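Local coordinates for uncharacterized egV family protein COG1307 (Ruminococcus gnavus, PDB 3JR7), which is of unknown function but belongs to the DegV family, whose members are thought to bind lipids, and may bind a fatty acid or similar lipid, at residues S105-G110 with Q214-Q219; S138-E143 with G293-V298; Y177-N182 with K206-S211. One frame throughout, in Å; residues are numbered along the deposited sequence.

Contact 1: residues S105-G110 with Q214-Q219; sequences SAELSG and QGTICQ
Ser105 and Gly215 are tied by the one direct hydrogen bond between 105-110 and 214-219: Ser105 OG donates to Gly215 O over 2.6 Å. The hydroxyl reaches that carbonyl because chi1 is 174°, which swings OG away from the serine's own nitrogen. It meets the oxygen from well off the C=O direction, at a C=O...OG angle of 119°, tilted modestly from the carbonyl plane. The same OG accepts from Glu107 N at 3.0 Å, closing an ST turn, so the hydroxyl is gripped by its own loop while it hands its proton to the other segment. A water adds a looser link, donating to Gln214 O at 2.9 Å and only weakly to Ser105 OG.

Carbon contacts flank this bond. Glu107 runs alongside Thr216 in the same sense, with Thr216 CG2 3.8 Å from Glu107 CB; the hydroxyl of Thr216 is bonded elsewhere, to Thr212. Glu107 CB also sits 3.5 Å from Gly215 O, and Leu108 CG approaches that oxygen as well. Further along, the Leu108 chain lies roughly perpendicular to that of Ile217, Leu108 CD2 meeting Ile217 CD1 at 3.9 Å.

Gly215 is hemmed in on its own account. A side chain there would run into Ser105 OG and, at a positive phi of 90°, into the preceding carbonyl too.

A loop at the end of strand 98-103 in one sheet thus meets the start of 217-224, an outer strand of the other. Leu108, Ser109, Gly215 and Thr216 line the pocket in which a polyether, probably from the crystallisation liquor, is bound; Ser109 OG hydrogen-bonds to it. This is consistent with the lipid-binding cleft of the DegV family.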
loop_
_atom_site.group_PDB
_atom_site.type_symbol
_atom_site.label_atom_id
_atom_site.label_comp_id
_atom_site.label_asym_id
_atom_site.label_seq_id
_atom_site.Cartn_x
_atom_site.Cartn_y
_atom_site.Cartn_z
ATOM N N SER A 105 6.592 -2.625 1.124
ATOM C CA SER A 105 7.976 -2.660 0.706
ATOM C C SER A 105 8.924 -3.073 1.807
ATOM O O SER A 105 8.945 -2.491 2.943
ATOM C CB SER A 105 8.433 -1.288 0.206
ATOM O OG SER A 105 9.838 -1.328 -0.076
ATOM N N ALA A 106 9.772 -4.045 1.468
ATOM C CA ALA A 106 10.793 -4.511 2.414
ATOM C C ALA A 106 11.750 -3.390 2.759
ATOM O O ALA A 106 12.402 -3.437 3.787
ATOM C CB ALA A 106 11.551 -5.730 1.867
ATOM N N GLU A 107 11.858 -2.366 1.940
ATOM C CA GLU A 107 12.764 -1.270 2.277
ATOM C C GLU A 107 12.147 -0.218 3.183
ATOM O O GLU A 107 12.851 0.723 3.597
ATOM C CB GLU A 107 13.199 -0.561 1.023
ATOM C CG GLU A 107 13.854 -1.419 0.057
ATOM C CD GLU A 107 15.231 -1.751 0.488
ATOM O OE1 GLU A 107 15.979 -0.832 0.919
ATOM O OE2 GLU A 107 15.537 -2.940 0.417
ATOM N N LEU A 108 10.844 -0.321 3.450
ATOM C CA LEU A 108 10.168 0.658 4.313
ATOM C C LEU A 108 9.693 0.087 5.650
ATOM O O LEU A 108 9.272 0.828 6.519
ATOM C CB LEU A 108 8.984 1.254 3.554
ATOM C CG LEU A 108 9.298 1.937 2.211
ATOM C CD1 LEU A 108 8.005 2.299 1.454
ATOM C CD2 LEU A 108 10.200 3.166 2.423
ATOM N N SER A 109 9.739 -1.234 5.821
ATOM C CA SER A 109 9.049 -1.883 6.942
ATOM C C SER A 109 9.619 -3.292 7.133
ATOM O O SER A 109 9.995 -3.923 6.175
ATOM C CB SER A 109 7.558 -2.021 6.621
ATOM O OG SER A 109 6.857 -2.782 7.597
ATOM N N GLY A 110 9.599 -3.788 8.355
ATOM C CA GLY A 110 9.934 -5.187 8.627
ATOM C C GLY A 110 8.786 -6.173 8.361
ATOM O O GLY A 110 8.921 -7.390 8.643
ATOM N N GLN A 214 13.391 -0.659 -6.550
ATOM C CA GLN A 214 13.756 -1.432 -5.360
ATOM C C GLN A 214 12.763 -1.274 -4.194
ATOM O O GLN A 214 12.888 -1.972 -3.222
ATOM C CB GLN A 214 15.124 -1.053 -4.815
ATOM C CG GLN A 214 16.134 -0.692 -5.865
ATOM C CD GLN A 214 16.044 0.763 -6.258
ATOM O OE1 GLN A 214 16.395 1.675 -5.477
ATOM N NE2 GLN A 214 15.589 0.995 -7.461
ATOM N N GLY A 215 11.788 -0.379 -4.285
ATOM C CA GLY A 215 10.826 -0.149 -3.166
ATOM C C GLY A 215 11.251 0.920 -2.170
ATOM O O GLY A 215 10.774 0.917 -1.031
ATOM N N THR A 216 12.181 1.797 -2.558
ATOM C CA THR A 216 12.507 2.951 -1.748
ATOM C C THR A 216 11.699 4.155 -2.294
ATOM O O THR A 216 11.057 4.068 -3.346
ATOM C CB THR A 216 14.032 3.294 -1.722
ATOM O OG1 THR A 216 14.481 3.533 -3.049
ATOM C CG2 THR A 216 14.885 2.165 -1.050
ATOM N N ILE A 217 11.755 5.281 -1.580
ATOM C CA ILE A 217 11.080 6.489 -2.000
ATOM C C ILE A 217 12.076 7.445 -2.645
ATOM O O ILE A 217 13.186 7.615 -2.145
ATOM C CB ILE A 217 10.398 7.168 -0.789
ATOM C CG1 ILE A 217 9.348 6.198 -0.192
ATOM C CG2 ILE A 217 9.756 8.534 -1.210
ATOM C CD1 ILE A 217 8.750 6.600 1.140
ATOM N N CYS A 218 11.684 8.075 -3.733
ATOM C CA CYS A 218 12.503 9.153 -4.331
ATOM C C CYS A 218 11.605 10.368 -4.663
ATOM O O CYS A 218 10.379 10.291 -4.653
ATOM C CB CYS A 218 13.208 8.679 -5.600
ATOM S SG CYS A 218 12.063 8.201 -6.997
ATOM N N GLN A 219 12.249 11.486 -4.939
ATOM C CA GLN A 219 11.555 12.653 -5.459
ATOM C C GLN A 219 11.581 12.644 -6.996
ATOM O O GLN A 219 12.629 12.511 -7.622
ATOM C CB GLN A 219 12.193 13.899 -4.897
ATOM C CG GLN A 219 11.439 15.136 -5.323
ATOM C CD GLN A 219 11.837 16.353 -4.565
ATOM O OE1 GLN A 219 11.865 17.424 -5.126
ATOM N NE2 GLN A 219 12.127 16.211 -3.307
HETATM O O HOH W 1 11.891 -3.782 -1.197
#

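Contact 2: residues S138-E143 with G293-V298; sequences SASVGE and GIIVVV
Helix 141-155 starts against one face of the sheet that holds strand 294-297, and the contact between 138-143 and 293-298 is this junction, buried near the centre of the chain. Val141, in the first turn, and Val297 run alongside in opposite senses, with Val141 CG2 3.9 Å from Val297 CG2. The same methyl lies 4.2 Å from Ile295 CG2, so one branch of Val141 serves both strand residues. It is turned there by a chi1 of -75°, which sets CG2 between the backbone nitrogen and carbonyl carbon.

Val297 also packs directly on backbone: its CG2 stands 3.6 Å from Gly142 N, and its CG1 3.9 Å from Gly142 CA. A side chain at Gly142 would clash with Ser138 OG, so the glycine lets the serine and the start of the helix sit close together. Ile295 and Val297, two apart on the strand, both point to this face, whereas Val296 points away from it and packs on helix 257-270.

At the pocket end, Ile295 CD1 touches Ser140 OG at 3.7 Å and Ser140 CB at 3.9 Å. That hydroxyl is satisfied by Glu31, while Ser138 OG is bonded to Thr176. Ser138, Ala139 and Ile295 belong to the pocket, with the side chain of Ile295 about 4 Å from the bound polyether.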
loop_
_atom_site.group_PDB
_atom_site.type_symbol
_atom_site.label_atom_id
_atom_site.label_comp_id
_atom_site.label_asym_id
_atom_site.label_seq_id
_atom_site.Cartn_x
_atom_site.Cartn_y
_atom_site.Cartn_z
ATOM N N SER A 138 6.108 -1.271 -2.450
ATOM C CA SER A 138 5.121 -0.235 -2.483
ATOM C C SER A 138 4.454 -0.135 -1.104
ATOM O O SER A 138 5.035 -0.559 -0.107
ATOM C CB SER A 138 4.106 -0.497 -3.635
ATOM O OG SER A 138 3.114 0.567 -3.800
ATOM N N ALA A 139 3.243 0.434 -1.064
ATOM C CA ALA A 139 2.493 0.662 0.159
ATOM C C ALA A 139 1.060 0.896 -0.273
ATOM O O ALA A 139 0.776 1.123 -1.458
ATOM C CB ALA A 139 3.012 1.909 0.891
ATOM N N SER A 140 0.151 0.857 0.686
ATOM C CA SER A 140 -1.210 1.364 0.520
ATOM C C SER A 140 -1.852 0.629 -0.648
ATOM O O SER A 140 -1.791 -0.606 -0.703
ATOM C CB SER A 140 -1.178 2.902 0.347
ATOM O OG SER A 140 -2.471 3.472 0.045
ATOM N N VAL A 141 -2.392 1.359 -1.602
ATOM C CA VAL A 141 -3.109 0.787 -2.734
ATOM C C VAL A 141 -2.221 0.006 -3.718
ATOM O O VAL A 141 -2.727 -0.790 -4.531
ATOM C CB VAL A 141 -4.011 1.818 -3.511
ATOM C CG1 VAL A 141 -5.300 2.127 -2.710
ATOM C CG2 VAL A 141 -3.230 3.067 -3.895
ATOM N N GLY A 142 -0.910 0.190 -3.633
ATOM C CA GLY A 142 0.017 -0.734 -4.338
ATOM C C GLY A 142 -0.239 -2.181 -3.868
ATOM O O GLY A 142 -0.330 -3.103 -4.669
ATOM N N GLU A 143 -0.396 -2.366 -2.554
ATOM C CA GLU A 143 -0.690 -3.709 -1.993
ATOM C C GLU A 143 -2.074 -4.191 -2.431
ATOM O O GLU A 143 -2.279 -5.372 -2.780
ATOM C CB GLU A 143 -0.605 -3.661 -0.479
ATOM C CG GLU A 143 0.803 -3.327 0.048
ATOM C CD GLU A 143 0.842 -3.157 1.556
ATOM O OE1 GLU A 143 0.431 -4.082 2.272
ATOM O OE2 GLU A 143 1.278 -2.084 2.018
ATOM N N GLY A 293 -3.099 13.906 2.076
ATOM C CA GLY A 293 -2.256 13.168 1.151
ATOM C C GLY A 293 -2.989 12.373 0.079
ATOM O O GLY A 293 -4.138 11.903 0.272
ATOM N N ILE A 294 -2.299 12.186 -1.045
ATOM C CA ILE A 294 -2.810 11.486 -2.207
ATOM C C ILE A 294 -1.724 10.509 -2.661
ATOM O O ILE A 294 -0.558 10.876 -2.801
ATOM C CB ILE A 294 -3.110 12.439 -3.349
ATOM C CG1 ILE A 294 -4.286 13.336 -2.998
ATOM C CG2 ILE A 294 -3.458 11.655 -4.618
ATOM C CD1 ILE A 294 -5.670 12.567 -3.013
ATOM N N ILE A 295 -2.127 9.264 -2.873
ATOM C CA ILE A 295 -1.266 8.218 -3.378
ATOM C C ILE A 295 -1.894 7.665 -4.650
ATOM O O ILE A 295 -3.095 7.350 -4.670
ATOM C CB ILE A 295 -1.144 7.084 -2.323
ATOM C CG1 ILE A 295 -0.540 7.630 -1.015
ATOM C CG2 ILE A 295 -0.317 5.883 -2.894
ATOM C CD1 ILE A 295 -0.920 6.813 0.179
ATOM N N VAL A 296 -1.097 7.505 -5.693
ATOM C CA VAL A 296 -1.555 6.898 -6.928
ATOM C C VAL A 296 -0.681 5.729 -7.359
ATOM O O VAL A 296 0.553 5.825 -7.328
ATOM C CB VAL A 296 -1.539 7.924 -8.087
ATOM C CG1 VAL A 296 -1.996 7.278 -9.377
ATOM C CG2 VAL A 296 -2.402 9.219 -7.709
ATOM N N VAL A 297 -1.328 4.641 -7.770
ATOM C CA VAL A 297 -0.648 3.470 -8.294
ATOM C C VAL A 297 -1.318 2.958 -9.554
ATOM O O VAL A 297 -2.535 2.862 -9.606
ATOM C CB VAL A 297 -0.632 2.310 -7.248
ATOM C CG1 VAL A 297 0.074 1.089 -7.817
ATOM C CG2 VAL A 297 0.083 2.755 -5.979
ATOM N N VAL A 298 -0.503 2.584 -10.553
ATOM C CA VAL A 298 -0.959 1.828 -11.712
ATOM C C VAL A 298 0.190 0.882 -12.276
ATOM O O VAL A 298 1.409 1.238 -12.026
ATOM C CB VAL A 298 -1.507 2.780 -12.793
ATOM C CG1 VAL A 298 -0.403 3.723 -13.352
ATOM C CG2 VAL A 298 -2.248 2.002 -13.890
#

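Contact 3: residues Y177-N182 with K206-S211; sequences YFVLEN and KPIMGS
Tyr177 pairs with Gly210 across the antiparallel strands 176-179 and 205-211, a non-hydrogen-bonded pair whose CA atoms are just 4.0 Å apart. Its CA also makes a CA-H...O contact with Met209 O, and the phenol runs off to bond Asp240.

Phe178 and Met209, a selenomethionine, form the hydrogen-bonded pair. Phe178 N donates to Met209 O at 2.8 Å, and Met209 N to Phe178 O at 2.7 Å. The second bond runs almost straight out from the carbonyl, at 169°, whereas the first donor stands well above the plane of its acceptor. With chi1 at 62°, the Phe178 ring is folded over the neighbouring strand, and Met209 CB lies over the middle of its face, 3.5 Å from the centroid, in a CH-pi contact. Met209 CG follows beside the CE1 and CZ side of the ring. An alanine in place of Phe178 would strip this cover from Met209 CB and is likely to open a gap in the pocket wall, since the ring lies about 4 Å from the bound polyether.

This pairing lies within the mixed sheet of the DegV fold, strand 176-179 being flanked on its other edge by 294-297. Val179 crosses Ile208 obliquely, its CG2 3.8 Å from Ile208 CG1. Beyond it the strands part, and a water bridges the opening, accepting from Leu180 N at 2.9 Å and donating to Pro207 O. Glu181 bends back at chi2, bringing OE1 to a salt bridge with Lys206 NZ at 3.6 Å.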
loop_
_atom_site.group_PDB
_atom_site.type_symbol
_atom_site.label_atom_id
_atom_site.label_comp_id
_atom_site.label_asym_id
_atom_site.label_seq_id
_atom_site.Cartn_x
_atom_site.Cartn_y
_atom_site.Cartn_z
ATOM N N TYR A 177 3.227 6.644 -6.822
ATOM C CA TYR A 177 3.476 8.096 -6.787
ATOM C C TYR A 177 2.664 8.693 -5.672
ATOM O O TYR A 177 1.572 8.200 -5.381
ATOM C CB TYR A 177 3.009 8.710 -8.103
ATOM C CG TYR A 177 3.562 8.043 -9.322
ATOM C CD1 TYR A 177 4.669 8.555 -9.972
ATOM C CD2 TYR A 177 2.969 6.882 -9.829
ATOM C CE1 TYR A 177 5.191 7.916 -11.087
ATOM C CE2 TYR A 177 3.462 6.270 -10.925
ATOM C CZ TYR A 177 4.571 6.791 -11.560
ATOM O OH TYR A 177 5.069 6.158 -12.672
ATOM N N PHE A 178 3.158 9.750 -5.051
ATOM C CA PHE A 178 2.379 10.441 -4.051
ATOM C C PHE A 178 2.766 11.887 -3.891
ATOM O O PHE A 178 3.898 12.286 -4.194
ATOM C CB PHE A 178 2.398 9.725 -2.707
ATOM C CG PHE A 178 3.741 9.586 -2.050
ATOM C CD1 PHE A 178 4.104 10.395 -0.988
ATOM C CD2 PHE A 178 4.581 8.550 -2.387
ATOM C CE1 PHE A 178 5.292 10.186 -0.302
ATOM C CE2 PHE A 178 5.802 8.340 -1.716
ATOM C CZ PHE A 178 6.163 9.149 -0.706
ATOM N N VAL A 179 1.806 12.654 -3.411
ATOM C CA VAL A 179 1.991 14.031 -2.978
ATOM C C VAL A 179 1.270 14.192 -1.626
ATOM O O VAL A 179 0.075 13.839 -1.470
ATOM C CB VAL A 179 1.401 15.062 -3.988
ATOM C CG1 VAL A 179 1.583 16.481 -3.465
ATOM C CG2 VAL A 179 2.060 14.938 -5.360
ATOM N N LEU A 180 2.003 14.694 -0.652
ATOM C CA LEU A 180 1.487 14.914 0.678
ATOM C C LEU A 180 1.503 16.395 1.021
ATOM O O LEU A 180 2.257 17.147 0.428
ATOM C CB LEU A 180 2.367 14.209 1.712
ATOM C CG LEU A 180 2.624 12.728 1.435
ATOM C CD1 LEU A 180 3.373 12.102 2.623
ATOM C CD2 LEU A 180 1.329 11.998 1.105
ATOM N N GLU A 181 0.679 16.788 1.992
ATOM C CA GLU A 181 0.832 18.101 2.645
ATOM C C GLU A 181 1.941 18.032 3.660
ATOM O O GLU A 181 2.600 19.040 3.919
ATOM C CB GLU A 181 -0.477 18.520 3.344
ATOM C CG GLU A 181 -1.663 18.661 2.419
ATOM C CD GLU A 181 -1.628 19.951 1.546
ATOM O OE1 GLU A 181 -0.643 20.722 1.581
ATOM O OE2 GLU A 181 -2.607 20.193 0.807
ATOM N N ASN A 182 2.127 16.859 4.282
ATOM C CA ASN A 182 3.034 16.751 5.419
ATOM C C ASN A 182 3.947 15.496 5.367
ATOM O O ASN A 182 3.509 14.403 5.699
ATOM C CB ASN A 182 2.184 16.752 6.681
ATOM C CG ASN A 182 3.010 16.655 7.946
ATOM O OD1 ASN A 182 4.240 16.751 7.899
ATOM N ND2 ASN A 182 2.328 16.489 9.103
ATOM N N LYS A 206 5.553 21.651 -3.133
ATOM C CA LYS A 206 5.070 20.295 -2.850
ATOM C C LYS A 206 5.891 19.318 -3.704
ATOM O O LYS A 206 5.770 19.355 -4.910
ATOM C CB LYS A 206 3.595 20.152 -3.215
ATOM C CG LYS A 206 2.644 21.084 -2.536
ATOM C CD LYS A 206 2.618 20.866 -1.053
ATOM C CE LYS A 206 1.443 21.504 -0.434
ATOM N NZ LYS A 206 1.753 22.866 0.050
ATOM N N PRO A 207 6.744 18.469 -3.077
ATOM C CA PRO A 207 7.385 17.392 -3.810
ATOM C C PRO A 207 6.390 16.373 -4.381
ATOM O O PRO A 207 5.426 15.997 -3.709
ATOM C CB PRO A 207 8.270 16.710 -2.758
ATOM C CG PRO A 207 8.408 17.675 -1.665
ATOM C CD PRO A 207 7.171 18.506 -1.666
ATOM N N ILE A 208 6.631 15.934 -5.601
ATOM C CA ILE A 208 5.952 14.786 -6.130
ATOM C C ILE A 208 6.897 13.611 -5.857
ATOM O O ILE A 208 8.041 13.590 -6.337
ATOM C CB ILE A 208 5.681 14.860 -7.626
ATOM C CG1 ILE A 208 4.645 15.963 -7.973
ATOM C CG2 ILE A 208 5.145 13.492 -8.098
ATOM C CD1 ILE A 208 5.160 17.396 -7.781
HETATM N N MSE A 209 6.448 12.664 -5.047
HETATM C CA MSE A 209 7.325 11.575 -4.630
HETATM C C MSE A 209 6.876 10.311 -5.352
HETATM O O MSE A 209 5.790 10.255 -5.912
HETATM C CB MSE A 209 7.254 11.330 -3.137
HETATM C CG MSE A 209 7.451 12.529 -2.266
HETATM SE SE MSE A 209 9.286 13.124 -2.318
HETATM C CE MSE A 209 10.171 11.667 -1.512
ATOM N N GLY A 210 7.720 9.287 -5.297
ATOM C CA GLY A 210 7.419 8.024 -5.915
ATOM C C GLY A 210 8.295 6.867 -5.426
ATOM O O GLY A 210 9.278 7.066 -4.707
ATOM N N SER A 211 7.916 5.668 -5.828
ATOM C CA SER A 211 8.729 4.477 -5.640
ATOM C C SER A 211 9.904 4.446 -6.599
ATOM O O SER A 211 9.824 4.999 -7.684
ATOM C CB SER A 211 7.924 3.207 -5.933
ATOM O OG SER A 211 7.370 3.226 -7.240
HETATM O O HOH W 2 4.738 15.615 -0.997
#

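Overall arrangement
All three contacts reach one mixed sheet, whose strands run 217-224, 205-211, 176-179, 294-297, 248-253, 275-280. Contact 3 pairs its second and third strands; contact 1 brings in the first and contact 2 the fourth. Segments 105-110 and 138-143 follow the neighbouring parallel strands 98-103 and 130-135 of the second sheet, so contacts 1 and 2 join the two sheets while contact 3 lies within one. Centres lie about 11 to 14 Å apart. Along the chain contacts 1 and 2 alternate, with contact 3 between 138-143 and 214-219. Backbone bonds join them: Ser105 to Ser138, Cys218 to Gly210, Val296 to Tyr177. Each contributes to the polyether pocket, which may be the family's lipid site.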